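Local coordinates for protein phosphoribosylformylglycinamidine synthase 2 (Thermus thermophilus, PDB 3VIU) that binds ADP and magnesium and is built from two pairs of AIR synthase related (PurM-like) N- and C-terminal domains joined in one chain, at residues S123-P128 with G158-F163; Y136-V141 with R720-G725; Y162-Y167 with N450-R455; L172-C177 with T538-V543. One frame throughout, in Å; residues are numbered along the deposited sequence.

Contact 1: residues S123-P128 with G158-F163; sequences SLRFGP and GGDLYF
Leu124 O is gripped by two N-H groups that reach it from opposite faces of its plane. One is the backbone amide Tyr162 N, 3.0 Å from Leu124 O; the other is Arg125 NH2, which folds back to within 2.8 Å of Leu124 O. The setting is a beta-alpha-beta crossover of an AIR synthase related N-terminal domain: strands 116-126 and 156-163 run parallel side by side, linked through helix 132-152. The ladder goes on with Leu124 N donating to Asp160 O at 2.7 Å and Phe126 N donating to Tyr162 O at a longer 3.3 Å.

A bend in the arginine chain, chi2 -66°, brings the guanidinium back over the strands, with Tyr162 CB against one of its faces. There it forms a salt bridge with Asp160, whose carboxylate stands almost square to the guanidinium plane, 85° apart. Of this pair, Arg125 NH2 makes a weak bond to Asp160 OD2 at 2.9 Å; NH1 is modelled closer still, but its place is doubtful. The same nitrogen NH2 thus ties a backbone carbonyl to an acid. The side chain of Asp160 lies about 9 Å from a bound magnesium ion. Ser123 OG, buried near Asp160 CB, has no polar partner.

Leu124, Phe126, Leu161 and Phe163 point to the apolar face of the sheet, which helix 132-152 covers. Leu161 CD1 bridges Leu124 CB, 3.9 Å away, and the Phe126 ring. At the strand end Gly127 O sits in the plane of the Phe163 ring, at its edge, 3.2 Å from CD2.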
loop_
_atom_site.group_PDB
_atom_site.type_symbol
_atom_site.label_atom_id
_atom_site.label_comp_id
_atom_site.label_asym_id
_atom_site.label_seq_id
_atom_site.Cartn_x
_atom_site.Cartn_y
_atom_site.Cartn_z
ATOM N N SER A 123 -3.107 -5.143 -0.830
ATOM C CA SER A 123 -3.980 -4.432 -1.747
ATOM C C SER A 123 -4.090 -5.329 -2.976
ATOM O O SER A 123 -3.142 -5.449 -3.762
ATOM C CB SER A 123 -3.363 -3.078 -2.103
ATOM O OG SER A 123 -4.364 -2.148 -2.481
ATOM N N LEU A 124 -5.253 -5.956 -3.140
ATOM C CA LEU A 124 -5.472 -6.903 -4.232
ATOM C C LEU A 124 -6.551 -6.558 -5.266
ATOM O O LEU A 124 -7.629 -6.056 -4.939
ATOM C CB LEU A 124 -5.773 -8.282 -3.634
ATOM C CG LEU A 124 -4.874 -8.726 -2.476
ATOM C CD1 LEU A 124 -5.322 -10.081 -1.959
ATOM C CD2 LEU A 124 -3.422 -8.790 -2.945
ATOM N N ARG A 125 -6.242 -6.872 -6.519
ATOM C CA ARG A 125 -7.130 -6.631 -7.648
ATOM C C ARG A 125 -7.120 -7.840 -8.580
ATOM O O ARG A 125 -6.077 -8.212 -9.101
ATOM C CB ARG A 125 -6.677 -5.387 -8.421
ATOM C CG ARG A 125 -6.686 -4.105 -7.592
ATOM C CD ARG A 125 -8.108 -3.720 -7.198
ATOM N NE ARG A 125 -8.153 -2.429 -6.524
ATOM C CZ ARG A 125 -7.986 -2.249 -5.219
ATOM N NH1 ARG A 125 -8.041 -1.024 -4.727
ATOM N NH2 ARG A 125 -7.784 -3.281 -4.402
ATOM N N PHE A 126 -8.290 -8.444 -8.777
ATOM C CA PHE A 126 -8.455 -9.600 -9.658
ATOM C C PHE A 126 -9.696 -9.359 -10.521
ATOM O O PHE A 126 -10.472 -8.431 -10.260
ATOM C CB PHE A 126 -8.671 -10.872 -8.836
ATOM C CG PHE A 126 -7.569 -11.174 -7.879
ATOM C CD1 PHE A 126 -6.287 -11.439 -8.338
ATOM C CD2 PHE A 126 -7.815 -11.214 -6.510
ATOM C CE1 PHE A 126 -5.255 -11.746 -7.443
ATOM C CE2 PHE A 126 -6.797 -11.518 -5.608
ATOM C CZ PHE A 126 -5.511 -11.786 -6.075
ATOM N N GLY A 127 -9.887 -10.202 -11.537
ATOM C CA GLY A 127 -11.046 -10.075 -12.399
ATOM C C GLY A 127 -12.293 -10.442 -11.617
ATOM O O GLY A 127 -12.195 -10.659 -10.411
ATOM N N PRO A 128 -13.474 -10.527 -12.260
ATOM C CA PRO A 128 -14.745 -10.872 -11.603
ATOM C C PRO A 128 -14.635 -12.174 -10.817
ATOM O O PRO A 128 -14.079 -13.153 -11.303
ATOM C CB PRO A 128 -15.720 -10.968 -12.771
ATOM C CG PRO A 128 -15.168 -9.991 -13.741
ATOM C CD PRO A 128 -13.688 -10.297 -13.697
ATOM N N GLY A 158 -4.993 -5.955 7.690
ATOM C CA GLY A 158 -6.055 -5.435 6.857
ATOM C C GLY A 158 -5.574 -5.221 5.443
ATOM O O GLY A 158 -4.502 -5.707 5.064
ATOM N N GLY A 159 -6.357 -4.490 4.661
ATOM C CA GLY A 159 -5.978 -4.243 3.287
ATOM C C GLY A 159 -7.171 -3.864 2.443
ATOM O O GLY A 159 -8.170 -3.379 2.965
ATOM N N ASP A 160 -7.080 -4.118 1.142
ATOM C CA ASP A 160 -8.141 -3.760 0.211
ATOM C C ASP A 160 -8.244 -4.778 -0.920
ATOM O O ASP A 160 -7.285 -4.998 -1.650
ATOM C CB ASP A 160 -7.841 -2.366 -0.344
ATOM C CG ASP A 160 -8.899 -1.867 -1.289
ATOM O OD1 ASP A 160 -10.097 -1.934 -0.950
ATOM O OD2 ASP A 160 -8.524 -1.386 -2.372
ATOM N N LEU A 161 -9.416 -5.395 -1.049
ATOM C CA LEU A 161 -9.674 -6.404 -2.078
ATOM C C LEU A 161 -10.821 -5.972 -2.984
ATOM O O LEU A 161 -11.882 -5.575 -2.505
ATOM C CB LEU A 161 -10.023 -7.744 -1.424
ATOM C CG LEU A 161 -10.602 -8.830 -2.343
ATOM C CD1 LEU A 161 -9.572 -9.274 -3.392
ATOM C CD2 LEU A 161 -11.050 -10.005 -1.487
ATOM N N TYR A 162 -10.605 -6.044 -4.292
ATOM C CA TYR A 162 -11.635 -5.660 -5.243
ATOM C C TYR A 162 -11.582 -6.501 -6.511
ATOM O O TYR A 162 -10.501 -6.804 -7.028
ATOM C CB TYR A 162 -11.512 -4.179 -5.598
ATOM C CG TYR A 162 -12.804 -3.626 -6.151
ATOM C CD1 TYR A 162 -13.114 -3.731 -7.507
ATOM C CD2 TYR A 162 -13.772 -3.104 -5.294
ATOM C CE1 TYR A 162 -14.362 -3.344 -7.995
ATOM C CE2 TYR A 162 -15.021 -2.717 -5.765
ATOM C CZ TYR A 162 -15.314 -2.844 -7.115
ATOM O OH TYR A 162 -16.577 -2.523 -7.565
ATOM N N PHE A 163 -12.752 -6.899 -7.002
ATOM C CA PHE A 163 -12.820 -7.703 -8.212
ATOM C C PHE A 163 -13.318 -6.817 -9.347
ATOM O O PHE A 163 -14.311 -6.101 -9.191
ATOM C CB PHE A 163 -13.752 -8.900 -8.015
ATOM C CG PHE A 163 -13.323 -9.833 -6.916
ATOM C CD1 PHE A 163 -13.700 -9.598 -5.598
ATOM C CD2 PHE A 163 -12.549 -10.957 -7.202
ATOM C CE1 PHE A 163 -13.317 -10.473 -4.576
ATOM C CE2 PHE A 163 -12.157 -11.840 -6.191
ATOM C CZ PHE A 163 -12.543 -11.600 -4.873
#

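Contact 2: residues Y136-V141 with R720-G725; sequences YLLKGV and REVLDG
Lys139 runs past Leu723, the two side chains heading in opposite directions: its first carbons meet a leucine methyl, its outer atoms the leucine carbonyl. Its CB starts 4.5 Å from Leu723 CD2, and CG comes in closer, 3.8 Å from the same methyl. CD then passes alongside the Leu723 carbonyl, and CE comes within 3.3 Å of Leu723 O. From CG the chain runs nearly straight until its last torsion, chi4 57°, which swings the ammonium group inward over the end of helix 708-723. There Lys139 NZ donates to Leu723 O at 2.7 Å, approaching from above the carbonyl plane, 62° out of it. Val722 O is just as near to NZ, but the angle is too poor for a hydrogen bond.

Beside the lysine, Leu138 points at the same helix end, its CD1 meeting Val722 CG1 at 4.0 Å with the two side chains at about a right angle. Leu723 is buried and also touches Val410 of helix 408-411, while Asp724, where the chain leaves helical geometry, turns its carboxylate to Arg413.

Helix 132-152, which backs the sheet of the first N-terminal domain, is thus met by the last helix of the chain. The contact pairs a small apolar patch with one cation at its partly exposed side. An ammonium group set among the final carbonyls of a helix would be expected to interact favourably with the negative end of the helix dipole.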
loop_
_atom_site.group_PDB
_atom_site.type_symbol
_atom_site.label_atom_id
_atom_site.label_comp_id
_atom_site.label_asym_id
_atom_site.label_seq_id
_atom_site.Cartn_x
_atom_site.Cartn_y
_atom_site.Cartn_z
ATOM N N TYR A 136 -8.830 -18.723 -8.591
ATOM C CA TYR A 136 -7.518 -19.340 -8.470
ATOM C C TYR A 136 -6.483 -18.351 -7.910
ATOM O O TYR A 136 -5.823 -18.630 -6.912
ATOM C CB TYR A 136 -7.053 -19.858 -9.837
ATOM C CG TYR A 136 -5.679 -20.490 -9.815
ATOM C CD1 TYR A 136 -5.496 -21.793 -9.358
ATOM C CD2 TYR A 136 -4.558 -19.775 -10.230
ATOM C CE1 TYR A 136 -4.231 -22.370 -9.313
ATOM C CE2 TYR A 136 -3.288 -20.339 -10.189
ATOM C CZ TYR A 136 -3.131 -21.638 -9.729
ATOM O OH TYR A 136 -1.872 -22.198 -9.674
ATOM N N LEU A 137 -6.345 -17.199 -8.555
ATOM C CA LEU A 137 -5.378 -16.197 -8.119
ATOM C C LEU A 137 -5.615 -15.744 -6.683
ATOM O O LEU A 137 -4.668 -15.572 -5.918
ATOM C CB LEU A 137 -5.406 -14.997 -9.072
ATOM C CG LEU A 137 -4.878 -15.320 -10.474
ATOM C CD1 LEU A 137 -5.206 -14.213 -11.477
ATOM C CD2 LEU A 137 -3.386 -15.537 -10.372
ATOM N N LEU A 138 -6.880 -15.558 -6.320
ATOM C CA LEU A 138 -7.240 -15.127 -4.974
ATOM C C LEU A 138 -6.786 -16.193 -3.977
ATOM O O LEU A 138 -6.202 -15.877 -2.942
ATOM C CB LEU A 138 -8.755 -14.943 -4.868
ATOM C CG LEU A 138 -9.360 -13.968 -3.850
ATOM C CD1 LEU A 138 -10.780 -14.434 -3.500
ATOM C CD2 LEU A 138 -8.521 -13.900 -2.599
ATOM N N LYS A 139 -7.054 -17.457 -4.286
ATOM C CA LYS A 139 -6.653 -18.525 -3.389
ATOM C C LYS A 139 -5.136 -18.537 -3.281
ATOM O O LYS A 139 -4.590 -18.604 -2.183
ATOM C CB LYS A 139 -7.166 -19.875 -3.895
ATOM C CG LYS A 139 -8.639 -20.136 -3.604
ATOM C CD LYS A 139 -9.179 -21.268 -4.471
ATOM C CE LYS A 139 -10.405 -21.910 -3.854
ATOM N NZ LYS A 139 -11.481 -20.929 -3.603
ATOM N N GLY A 140 -4.463 -18.444 -4.426
ATOM C CA GLY A 140 -3.013 -18.442 -4.444
ATOM C C GLY A 140 -2.325 -17.345 -3.638
ATOM O O GLY A 140 -1.519 -17.651 -2.753
ATOM N N VAL A 141 -2.631 -16.076 -3.910
ATOM C CA VAL A 141 -1.953 -15.009 -3.181
ATOM C C VAL A 141 -2.264 -14.974 -1.690
ATOM O O VAL A 141 -1.369 -14.706 -0.900
ATOM C CB VAL A 141 -2.180 -13.567 -3.805
ATOM C CG1 VAL A 141 -2.534 -13.661 -5.270
ATOM C CG2 VAL A 141 -3.211 -12.800 -3.030
ATOM N N ARG A 720 -16.618 -15.972 1.472
ATOM C CA ARG A 720 -16.252 -17.187 2.177
ATOM C C ARG A 720 -16.326 -18.395 1.260
ATOM O O ARG A 720 -15.445 -19.250 1.296
ATOM C CB ARG A 720 -17.146 -17.405 3.397
ATOM C CG ARG A 720 -16.817 -18.678 4.161
ATOM C CD ARG A 720 -17.536 -18.754 5.501
ATOM N NE ARG A 720 -17.034 -17.783 6.471
ATOM C CZ ARG A 720 -15.785 -17.747 6.932
ATOM N NH1 ARG A 720 -14.884 -18.631 6.514
ATOM N NH2 ARG A 720 -15.439 -16.826 7.822
ATOM N N GLU A 721 -17.368 -18.481 0.440
ATOM C CA GLU A 721 -17.475 -19.616 -0.470
ATOM C C GLU A 721 -16.474 -19.470 -1.605
ATOM O O GLU A 721 -15.804 -20.434 -1.967
ATOM C CB GLU A 721 -18.899 -19.758 -1.016
ATOM C CG GLU A 721 -19.737 -18.502 -0.953
ATOM C CD GLU A 721 -21.231 -18.790 -1.082
ATOM O OE1 GLU A 721 -22.035 -17.837 -0.972
ATOM O OE2 GLU A 721 -21.600 -19.969 -1.292
ATOM N N VAL A 722 -16.356 -18.261 -2.152
ATOM C CA VAL A 722 -15.409 -18.013 -3.234
ATOM C C VAL A 722 -14.011 -18.469 -2.834
ATOM O O VAL A 722 -13.321 -19.125 -3.609
ATOM C CB VAL A 722 -15.351 -16.515 -3.602
ATOM C CG1 VAL A 722 -14.208 -16.250 -4.574
ATOM C CG2 VAL A 722 -16.662 -16.095 -4.225
ATOM N N LEU A 723 -13.606 -18.125 -1.613
ATOM C CA LEU A 723 -12.288 -18.483 -1.104
ATOM C C LEU A 723 -12.231 -19.925 -0.616
ATOM O O LEU A 723 -11.284 -20.647 -0.911
ATOM C CB LEU A 723 -11.891 -17.552 0.044
ATOM C CG LEU A 723 -10.454 -17.017 0.112
ATOM C CD1 LEU A 723 -10.070 -16.825 1.576
ATOM C CD2 LEU A 723 -9.485 -17.978 -0.564
ATOM N N ASP A 724 -13.241 -20.344 0.139
ATOM C CA ASP A 724 -13.272 -21.703 0.664
ATOM C C ASP A 724 -14.408 -22.527 0.058
ATOM O O ASP A 724 -15.186 -23.153 0.779
ATOM C CB ASP A 724 -13.409 -21.676 2.191
ATOM C CG ASP A 724 -12.365 -20.795 2.859
ATOM O OD1 ASP A 724 -11.160 -20.976 2.588
ATOM O OD2 ASP A 724 -12.748 -19.920 3.663
ATOM N N GLY A 725 -14.499 -22.526 -1.269
ATOM C CA GLY A 725 -15.539 -23.287 -1.942
ATOM C C GLY A 725 -15.184 -23.634 -3.380
ATOM O O GLY A 725 -13.977 -23.674 -3.707
#

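Contact 3: residues Y162-Y167 with N450-R455; sequences YFHEGY and NPRYSR
The Tyr162 ring carries Pro451 on one face and meets Arg452 at its edge. Pro451 CG presses to 3.3 Å from Tyr162 CD1, and Pro451 CD makes a CH-pi contact, 4.2 Å from the ring centroid and 18° off the normal. At the hydroxyl end the guanidinium stands across the tyrosine ring, planes 82° apart, and Arg452 NE donates only a weak bond to Tyr162 OH at 2.7 Å; Glu578 is the stronger partner of that hydroxyl. Pro451 CB meets a second tyrosine edge-on, 3.5 Å from Tyr167 OH, a hydroxyl hydrogen-bonded to Thr538 OG1.

Arg452 NH1 also lies 3.6 Å from His164 CD2, and both residues share Glu587, through NH1 and NE2 respectively. The imidazole is also fixed through ND1, which accepts from Gly166 N at 2.8 Å. Farther along, Arg455 NH2 and Glu165 OE1 form a loose salt bridge at 3.6 Å, the oxygen in the guanidinium plane.

Pro451 follows the N-cap residue Asn450 and opens helix 451-456; its ring points toward segment 162-167. The contact joins the chain's two N-terminal-type domains, consistent with an internal counterpart of the pairing in dimeric PurM-like proteins.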
loop_
_atom_site.group_PDB
_atom_site.type_symbol
_atom_site.label_atom_id
_atom_site.label_comp_id
_atom_site.label_asym_id
_atom_site.label_seq_id
_atom_site.Cartn_x
_atom_site.Cartn_y
_atom_site.Cartn_z
ATOM N N TYR A 162 -10.605 -6.044 -4.292
ATOM C CA TYR A 162 -11.635 -5.660 -5.243
ATOM C C TYR A 162 -11.582 -6.501 -6.511
ATOM O O TYR A 162 -10.501 -6.804 -7.028
ATOM C CB TYR A 162 -11.512 -4.179 -5.598
ATOM C CG TYR A 162 -12.804 -3.626 -6.151
ATOM C CD1 TYR A 162 -13.114 -3.731 -7.507
ATOM C CD2 TYR A 162 -13.772 -3.104 -5.294
ATOM C CE1 TYR A 162 -14.362 -3.344 -7.995
ATOM C CE2 TYR A 162 -15.021 -2.717 -5.765
ATOM C CZ TYR A 162 -15.314 -2.844 -7.115
ATOM O OH TYR A 162 -16.577 -2.523 -7.565
ATOM N N PHE A 163 -12.752 -6.899 -7.002
ATOM C CA PHE A 163 -12.820 -7.703 -8.212
ATOM C C PHE A 163 -13.318 -6.817 -9.347
ATOM O O PHE A 163 -14.311 -6.101 -9.191
ATOM C CB PHE A 163 -13.752 -8.900 -8.015
ATOM C CG PHE A 163 -13.323 -9.833 -6.916
ATOM C CD1 PHE A 163 -13.700 -9.598 -5.598
ATOM C CD2 PHE A 163 -12.549 -10.957 -7.202
ATOM C CE1 PHE A 163 -13.317 -10.473 -4.576
ATOM C CE2 PHE A 163 -12.157 -11.840 -6.191
ATOM C CZ PHE A 163 -12.543 -11.600 -4.873
ATOM N N HIS A 164 -12.633 -6.866 -10.489
ATOM C CA HIS A 164 -13.012 -6.018 -11.609
ATOM C C HIS A 164 -12.545 -6.533 -12.973
ATOM O O HIS A 164 -11.478 -7.137 -13.111
ATOM C CB HIS A 164 -12.474 -4.597 -11.351
ATOM C CG HIS A 164 -12.980 -3.556 -12.302
ATOM N ND1 HIS A 164 -12.509 -3.428 -13.592
ATOM C CD2 HIS A 164 -13.890 -2.566 -12.135
ATOM C CE1 HIS A 164 -13.103 -2.402 -14.176
ATOM N NE2 HIS A 164 -13.945 -1.860 -13.312
ATOM N N GLU A 165 -13.380 -6.264 -13.967
ATOM C CA GLU A 165 -13.177 -6.640 -15.360
ATOM C C GLU A 165 -11.817 -6.219 -15.908
ATOM O O GLU A 165 -11.165 -6.985 -16.618
ATOM C CB GLU A 165 -14.320 -6.026 -16.194
ATOM C CG GLU A 165 -14.062 -5.803 -17.678
ATOM C CD GLU A 165 -13.320 -4.508 -17.981
ATOM O OE1 GLU A 165 -13.734 -3.439 -17.481
ATOM O OE2 GLU A 165 -12.327 -4.559 -18.743
ATOM N N GLY A 166 -11.390 -5.007 -15.567
ATOM C CA GLY A 166 -10.119 -4.508 -16.063
ATOM C C GLY A 166 -8.866 -5.204 -15.553
ATOM O O GLY A 166 -7.761 -4.920 -16.020
ATOM N N TYR A 167 -9.023 -6.123 -14.608
ATOM C CA TYR A 167 -7.878 -6.815 -14.042
ATOM C C TYR A 167 -7.801 -8.270 -14.474
ATOM O O TYR A 167 -6.925 -9.008 -14.019
ATOM C CB TYR A 167 -7.930 -6.749 -12.509
ATOM C CG TYR A 167 -7.866 -5.349 -11.922
ATOM C CD1 TYR A 167 -6.713 -4.570 -12.027
ATOM C CD2 TYR A 167 -8.954 -4.823 -11.219
ATOM C CE1 TYR A 167 -6.644 -3.298 -11.437
ATOM C CE2 TYR A 167 -8.896 -3.558 -10.629
ATOM C CZ TYR A 167 -7.744 -2.801 -10.737
ATOM O OH TYR A 167 -7.701 -1.566 -10.132
ATOM N N ASN A 450 -10.425 3.078 -5.437
ATOM C CA ASN A 450 -11.647 2.621 -6.066
ATOM C C ASN A 450 -11.406 2.553 -7.579
ATOM O O ASN A 450 -11.286 3.574 -8.243
ATOM C CB ASN A 450 -12.763 3.614 -5.716
ATOM C CG ASN A 450 -14.112 3.223 -6.299
ATOM O OD1 ASN A 450 -15.143 3.374 -5.636
ATOM N ND2 ASN A 450 -14.120 2.739 -7.542
ATOM N N PRO A 451 -11.339 1.339 -8.141
ATOM C CA PRO A 451 -11.104 1.164 -9.581
ATOM C C PRO A 451 -12.155 1.739 -10.522
ATOM O O PRO A 451 -11.821 2.162 -11.629
ATOM C CB PRO A 451 -10.955 -0.348 -9.727
ATOM C CG PRO A 451 -11.808 -0.873 -8.641
ATOM C CD PRO A 451 -11.484 0.032 -7.476
ATOM N N ARG A 452 -13.416 1.755 -10.096
ATOM C CA ARG A 452 -14.486 2.294 -10.937
ATOM C C ARG A 452 -14.286 3.794 -11.136
ATOM O O ARG A 452 -14.320 4.285 -12.259
ATOM C CB ARG A 452 -15.850 2.002 -10.307
ATOM C CG ARG A 452 -16.108 0.513 -10.112
ATOM C CD ARG A 452 -17.529 0.227 -9.662
ATOM N NE ARG A 452 -17.799 -1.209 -9.553
ATOM C CZ ARG A 452 -17.717 -2.073 -10.563
ATOM N NH1 ARG A 452 -17.366 -1.658 -11.771
ATOM N NH2 ARG A 452 -18.007 -3.351 -10.372
ATOM N N TYR A 453 -14.057 4.515 -10.044
ATOM C CA TYR A 453 -13.810 5.956 -10.108
ATOM C C TYR A 453 -12.555 6.202 -10.954
ATOM O O TYR A 453 -12.533 7.056 -11.846
ATOM C CB TYR A 453 -13.530 6.525 -8.713
ATOM C CG TYR A 453 -14.646 6.424 -7.698
ATOM C CD1 TYR A 453 -14.470 6.925 -6.406
ATOM C CD2 TYR A 453 -15.887 5.885 -8.031
ATOM C CE1 TYR A 453 -15.495 6.897 -5.471
ATOM C CE2 TYR A 453 -16.919 5.856 -7.107
ATOM C CZ TYR A 453 -16.718 6.363 -5.830
ATOM O OH TYR A 453 -17.738 6.346 -4.912
ATOM N N SER A 454 -11.511 5.437 -10.650
ATOM C CA SER A 454 -10.222 5.567 -11.311
ATOM C C SER A 454 -10.229 5.291 -12.822
ATOM O O SER A 454 -9.579 6.001 -13.589
ATOM C CB SER A 454 -9.205 4.675 -10.585
ATOM O OG SER A 454 -9.110 5.014 -9.195
ATOM N N ARG A 455 -10.968 4.275 -13.255
ATOM C CA ARG A 455 -11.044 3.956 -14.673
ATOM C C ARG A 455 -11.728 5.089 -15.440
ATOM O O ARG A 455 -11.266 5.493 -16.502
ATOM C CB ARG A 455 -11.799 2.627 -14.866
ATOM C CG ARG A 455 -12.473 2.412 -16.232
ATOM C CD ARG A 455 -11.519 2.506 -17.411
ATOM N NE ARG A 455 -10.537 1.425 -17.462
ATOM C CZ ARG A 455 -10.841 0.137 -17.592
ATOM N NH1 ARG A 455 -9.876 -0.772 -17.637
ATOM N NH2 ARG A 455 -12.108 -0.248 -17.666
HETATM O O HOH W 1 -16.954 -6.388 -11.030
#

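Contact 4: residues L172-C177 with T538-V543; sequences LVNAMC and TAMVGV
Met540 turns its CG beside its backbone N, chi1 -67°, and extends from there, which lays its selenium against Asn174. Met176 does the reverse from the other strand: with CG anti to the backbone N, chi1 -179°, it stretches straight out toward Gly542. Both methionines are modelled as selenomethionine. Met540 SE is 3.4 Å from Asn174 CG, the two side chains crossing at a slant, and Met176 SE rests 3.7 Å from Gly542 CA, directly on the glycine backbone.

At the start of the strands Leu172 and Thr538 meet tip to tip, Leu172 CD1 reaching Thr538 CB at 3.8 Å. The same leucine methyl approaches Met540 CE at 4.3 Å, while Thr538 OG1 is hydrogen-bonded to Tyr167 OH.

The strand segments are nearly parallel, 11° between directions, their axes 9.2 Å apart at closest approach: they belong to different sheets, which face each other through these touching residues, consistent with the shared barrel of paired PurM-like N-terminal domains. Strand 172-182 lies between strands 78-86 and 116-126; Met540 also touches Ser123 and Arg125, and Val541 and Val543 turn the other way, onto helix 458-475.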
loop_
_atom_site.group_PDB
_atom_site.type_symbol
_atom_site.label_atom_id
_atom_site.label_comp_id
_atom_site.label_asym_id
_atom_site.label_seq_id
_atom_site.Cartn_x
_atom_site.Cartn_y
_atom_site.Cartn_z
ATOM N N LEU A 172 -3.372 -7.501 -9.701
ATOM C CA LEU A 172 -2.456 -6.684 -8.929
ATOM C C LEU A 172 -2.290 -7.224 -7.525
ATOM O O LEU A 172 -3.252 -7.646 -6.886
ATOM C CB LEU A 172 -2.948 -5.237 -8.848
ATOM C CG LEU A 172 -3.075 -4.404 -10.124
ATOM C CD1 LEU A 172 -3.468 -2.992 -9.739
ATOM C CD2 LEU A 172 -1.764 -4.395 -10.895
ATOM N N VAL A 173 -1.054 -7.214 -7.052
ATOM C CA VAL A 173 -0.755 -7.660 -5.706
ATOM C C VAL A 173 0.276 -6.707 -5.122
ATOM O O VAL A 173 1.454 -6.740 -5.491
ATOM C CB VAL A 173 -0.192 -9.091 -5.688
ATOM C CG1 VAL A 173 0.040 -9.528 -4.249
ATOM C CG2 VAL A 173 -1.152 -10.038 -6.399
ATOM N N ASN A 174 -0.182 -5.833 -4.235
ATOM C CA ASN A 174 0.697 -4.869 -3.582
ATOM C C ASN A 174 0.688 -5.153 -2.084
ATOM O O ASN A 174 -0.359 -5.457 -1.503
ATOM C CB ASN A 174 0.207 -3.442 -3.836
ATOM C CG ASN A 174 0.528 -2.946 -5.240
ATOM O OD1 ASN A 174 0.409 -3.687 -6.224
ATOM N ND2 ASN A 174 0.918 -1.676 -5.341
ATOM N N ALA A 175 1.850 -5.070 -1.453
ATOM C CA ALA A 175 1.922 -5.316 -0.022
ATOM C C ALA A 175 2.505 -4.109 0.694
ATOM O O ALA A 175 3.539 -3.567 0.300
ATOM C CB ALA A 175 2.760 -6.553 0.262
HETATM N N MSE A 176 1.827 -3.685 1.748
HETATM C CA MSE A 176 2.279 -2.551 2.527
HETATM C C MSE A 176 2.782 -3.077 3.865
HETATM O O MSE A 176 2.236 -4.039 4.399
HETATM C CB MSE A 176 1.120 -1.585 2.743
HETATM C CG MSE A 176 1.472 -0.338 3.520
HETATM SE SE MSE A 176 -0.127 0.740 3.782
HETATM C CE MSE A 176 0.549 2.017 5.071
ATOM N N CYS A 177 3.832 -2.458 4.400
ATOM C CA CYS A 177 4.358 -2.884 5.681
ATOM C C CYS A 177 4.617 -1.733 6.657
ATOM O O CYS A 177 5.083 -0.667 6.273
ATOM C CB CYS A 177 5.638 -3.694 5.479
ATOM S SG CYS A 177 6.290 -4.399 7.019
ATOM N N THR A 538 -4.514 2.483 -11.068
ATOM C CA THR A 538 -4.620 2.117 -9.669
ATOM C C THR A 538 -3.563 2.705 -8.744
ATOM O O THR A 538 -2.407 2.276 -8.737
ATOM C CB THR A 538 -4.606 0.581 -9.520
ATOM O OG1 THR A 538 -5.690 0.023 -10.266
ATOM C CG2 THR A 538 -4.771 0.182 -8.069
ATOM N N ALA A 539 -3.970 3.693 -7.959
ATOM C CA ALA A 539 -3.073 4.303 -6.997
ATOM C C ALA A 539 -3.522 3.805 -5.626
ATOM O O ALA A 539 -4.492 4.311 -5.055
ATOM C CB ALA A 539 -3.164 5.825 -7.069
HETATM N N MSE A 540 -2.830 2.797 -5.114
HETATM C CA MSE A 540 -3.153 2.253 -3.807
HETATM C C MSE A 540 -2.459 3.107 -2.766
HETATM O O MSE A 540 -1.247 3.044 -2.589
HETATM C CB MSE A 540 -2.717 0.795 -3.735
HETATM C CG MSE A 540 -3.539 -0.071 -4.672
HETATM SE SE MSE A 540 -2.694 -1.739 -5.171
HETATM C CE MSE A 540 -4.300 -2.773 -5.551
ATOM N N VAL A 541 -3.254 3.931 -2.099
ATOM C CA VAL A 541 -2.771 4.858 -1.093
ATOM C C VAL A 541 -2.813 4.309 0.320
ATOM O O VAL A 541 -3.868 3.929 0.819
ATOM C CB VAL A 541 -3.597 6.158 -1.133
ATOM C CG1 VAL A 541 -3.096 7.141 -0.077
ATOM C CG2 VAL A 541 -3.518 6.769 -2.531
ATOM N N GLY A 542 -1.645 4.279 0.954
ATOM C CA GLY A 542 -1.539 3.805 2.316
ATOM C C GLY A 542 -1.264 5.010 3.193
ATOM O O GLY A 542 -0.374 5.812 2.893
ATOM N N VAL A 543 -2.036 5.150 4.263
ATOM C CA VAL A 543 -1.873 6.267 5.173
ATOM C C VAL A 543 -1.636 5.805 6.599
ATOM O O VAL A 543 -2.299 4.893 7.089
ATOM C CB VAL A 543 -3.120 7.187 5.174
ATOM C CG1 VAL A 543 -3.023 8.195 6.325
ATOM C CG2 VAL A 543 -3.234 7.914 3.843
#

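Contact 1 is a backbone ladder within one sheet, and contact 4 reaches from strand 172-182 of that sheet, next to 116-126, to the corresponding sheet of the second half. Contact 4, nearest the centre of the chain, is van der Waals contact between buried residues, with the polar Asn174 and Thr538 among them. Contact 3 also joins the two N-terminal-type domains, farther from the centre, but through helix 451-456, and there the chemistry turns to aromatic rings, arginines and acids; Tyr162 belongs to contacts 1 and 3. Contact 2 is the most exposed, fastening the chain terminus to helix 132-152, which also packs on Leu124 and Phe126 of contact 1.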